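Local coordinates for isocitrate dehydrogenase [NAD] subunit 2, mitochondrial (Saccharomyces cerevisiae, PDB 3BLX), which oxidatively decarboxylates isocitrate to 2-oxoglutarate with NAD+ in the mitochondrial citric acid cycle, working in an octamer with subunit IDH1, and also binds RNA, at residues D130-R135 with D237-C242. Residues are numbered along the deposited sequence; the frame is centred on the assembly and turned at random.
Sequences DLVLIR and DAVSVC
The backbones of Val132 and Ile134 are hydrogen-bonded to those of Ser240 and Cys242 across two neighbouring parallel strands. The strand axes come within 4.7 Å of each other and their directions differ by 27°. Leu133 sits across from Ser240, Ile134 from Val241 and Arg135 from Cys242. Ser240 is gripped twice: its N donates to Val132 O at 3.0 Å, and its O accepts from Ile134 N at 2.7 Å. The second bond is almost straight, 178° at the hydrogen. Further along, Cys242 N donates to Ile134 O over 3.2 Å, and Val241 CA makes a CA-H...O contact with the same oxygen.

Both strands belong to the mixed central sheet of the isocitrate/isopropylmalate dehydrogenase fold. Strand 109-117 flanks 130-135, and strand 183-188 flanks 238-242.

Val132, Val239, Ile134 and Val241 pack on one face. Helix 162-178 covers Val132, Ile134 and Val241, while Val239 touches Ile179. Val239 bridges two neighbours: its CG2 meets Val132 CG1 at 3.9 Å, and its CG1 meets Ile134 CD1 at 3.7 Å. In Ile134, chi1 (-76°) turns CG1 back beside the backbone N, and the bend at chi2 then sets CD1 against Val239 CG1. Ile134 CB rests on Val241 CG1.

Leu133, Arg135, Ser240 and Cys242 occupy the other face, where helix 244-258 covers Leu133. Leu133 CD1 reaches across to Ser240 CB at 3.6 Å and also approaches Cys242 SG. Cys242 SG lies 4.0 Å from Arg135 CB. Beyond CB the Arg135 chain leads away from Cys242, and its NH2 hydrogen-bonds Tyr142 OH. As in related enzymes, Arg135 probably binds the substrate and Tyr142 is probably critical for catalysis.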
loop_
_atom_site.group_PDB
_atom_site.type_symbol
_atom_site.label_atom_id
_atom_site.label_comp_id
_atom_site.label_asym_id
_atom_site.label_seq_id
_atom_site.Cartn_x
_atom_site.Cartn_y
_atom_site.Cartn_z
ATOM N N ASP B 130 56.045 3.630 9.613
ATOM C CA ASP B 130 56.088 4.657 10.641
ATOM C C ASP B 130 55.314 5.879 10.138
ATOM O O ASP B 130 55.888 6.828 9.622
ATOM C CB ASP B 130 57.537 4.992 11.030
ATOM C CG ASP B 130 57.619 5.932 12.214
ATOM O OD1 ASP B 130 56.549 6.428 12.647
ATOM O OD2 ASP B 130 58.746 6.181 12.706
ATOM N N LEU B 131 53.997 5.838 10.305
ATOM C CA LEU B 131 53.121 6.815 9.685
ATOM C C LEU B 131 52.606 7.818 10.693
ATOM O O LEU B 131 52.359 7.476 11.839
ATOM C CB LEU B 131 51.960 6.085 9.030
ATOM C CG LEU B 131 52.429 5.208 7.883
ATOM C CD1 LEU B 131 51.361 4.230 7.423
ATOM C CD2 LEU B 131 52.906 6.092 6.746
ATOM N N VAL B 132 52.448 9.064 10.264
ATOM C CA VAL B 132 51.836 10.087 11.112
ATOM C C VAL B 132 50.730 10.816 10.337
ATOM O O VAL B 132 51.003 11.421 9.298
ATOM C CB VAL B 132 52.876 11.110 11.642
ATOM C CG1 VAL B 132 52.203 12.143 12.496
ATOM C CG2 VAL B 132 53.923 10.404 12.443
ATOM N N LEU B 133 49.492 10.742 10.841
ATOM C CA LEU B 133 48.346 11.414 10.230
ATOM C C LEU B 133 47.691 12.424 11.178
ATOM O O LEU B 133 47.332 12.085 12.289
ATOM C CB LEU B 133 47.318 10.389 9.777
ATOM C CG LEU B 133 46.057 10.953 9.108
ATOM C CD1 LEU B 133 46.419 11.700 7.856
ATOM C CD2 LEU B 133 45.045 9.875 8.784
ATOM N N ILE B 134 47.560 13.671 10.750
ATOM C CA ILE B 134 46.833 14.658 11.525
ATOM C C ILE B 134 45.502 14.932 10.804
ATOM O O ILE B 134 45.473 15.248 9.624
ATOM C CB ILE B 134 47.618 15.974 11.694
ATOM C CG1 ILE B 134 48.726 15.824 12.731
ATOM C CG2 ILE B 134 46.726 17.053 12.216
ATOM C CD1 ILE B 134 49.903 15.099 12.253
ATOM N N ARG B 135 44.386 14.787 11.501
ATOM C CA ARG B 135 43.107 15.029 10.871
ATOM C C ARG B 135 42.312 16.110 11.602
ATOM O O ARG B 135 42.434 16.252 12.809
ATOM C CB ARG B 135 42.331 13.725 10.748
ATOM C CG ARG B 135 41.407 13.445 11.884
ATOM C CD ARG B 135 40.070 12.881 11.340
ATOM N NE ARG B 135 39.212 12.329 12.389
ATOM C CZ ARG B 135 39.499 11.238 13.104
ATOM N NH1 ARG B 135 40.623 10.555 12.896
ATOM N NH2 ARG B 135 38.661 10.823 14.043
ATOM N N ASP B 237 59.048 9.713 6.304
ATOM C CA ASP B 237 59.679 11.027 6.360
ATOM C C ASP B 237 58.642 12.127 6.198
ATOM O O ASP B 237 58.968 13.267 5.872
ATOM C CB ASP B 237 60.710 11.164 5.240
ATOM C CG ASP B 237 60.098 10.952 3.851
ATOM O OD1 ASP B 237 59.351 9.966 3.659
ATOM O OD2 ASP B 237 60.371 11.763 2.939
ATOM N N ALA B 238 57.379 11.789 6.399
ATOM C CA ALA B 238 56.320 12.753 6.155
ATOM C C ALA B 238 55.265 12.755 7.223
ATOM O O ALA B 238 55.055 11.777 7.944
ATOM C CB ALA B 238 55.687 12.514 4.822
ATOM N N VAL B 239 54.596 13.886 7.302
ATOM C CA VAL B 239 53.407 14.045 8.109
ATOM C C VAL B 239 52.209 14.382 7.200
ATOM O O VAL B 239 52.212 15.394 6.496
ATOM C CB VAL B 239 53.641 15.153 9.103
ATOM C CG1 VAL B 239 52.348 15.803 9.524
ATOM C CG2 VAL B 239 54.353 14.593 10.279
ATOM N N SER B 240 51.204 13.518 7.190
ATOM C CA SER B 240 49.995 13.780 6.403
ATOM C C SER B 240 48.928 14.608 7.151
ATOM O O SER B 240 48.651 14.351 8.323
ATOM C CB SER B 240 49.401 12.457 5.960
ATOM O OG SER B 240 50.369 11.670 5.310
ATOM N N VAL B 241 48.356 15.620 6.498
ATOM C CA VAL B 241 47.089 16.191 6.968
ATOM C C VAL B 241 45.925 15.952 6.009
ATOM O O VAL B 241 46.091 15.933 4.809
ATOM C CB VAL B 241 47.155 17.685 7.155
ATOM C CG1 VAL B 241 47.234 18.025 8.588
ATOM C CG2 VAL B 241 48.266 18.255 6.326
ATOM N N CYS B 242 44.725 15.828 6.541
ATOM C CA CYS B 242 43.553 15.739 5.669
ATOM C C CYS B 242 42.354 16.380 6.310
ATOM O O CYS B 242 42.326 16.586 7.539
ATOM C CB CYS B 242 43.246 14.290 5.336
ATOM S SG CYS B 242 42.853 13.305 6.784
#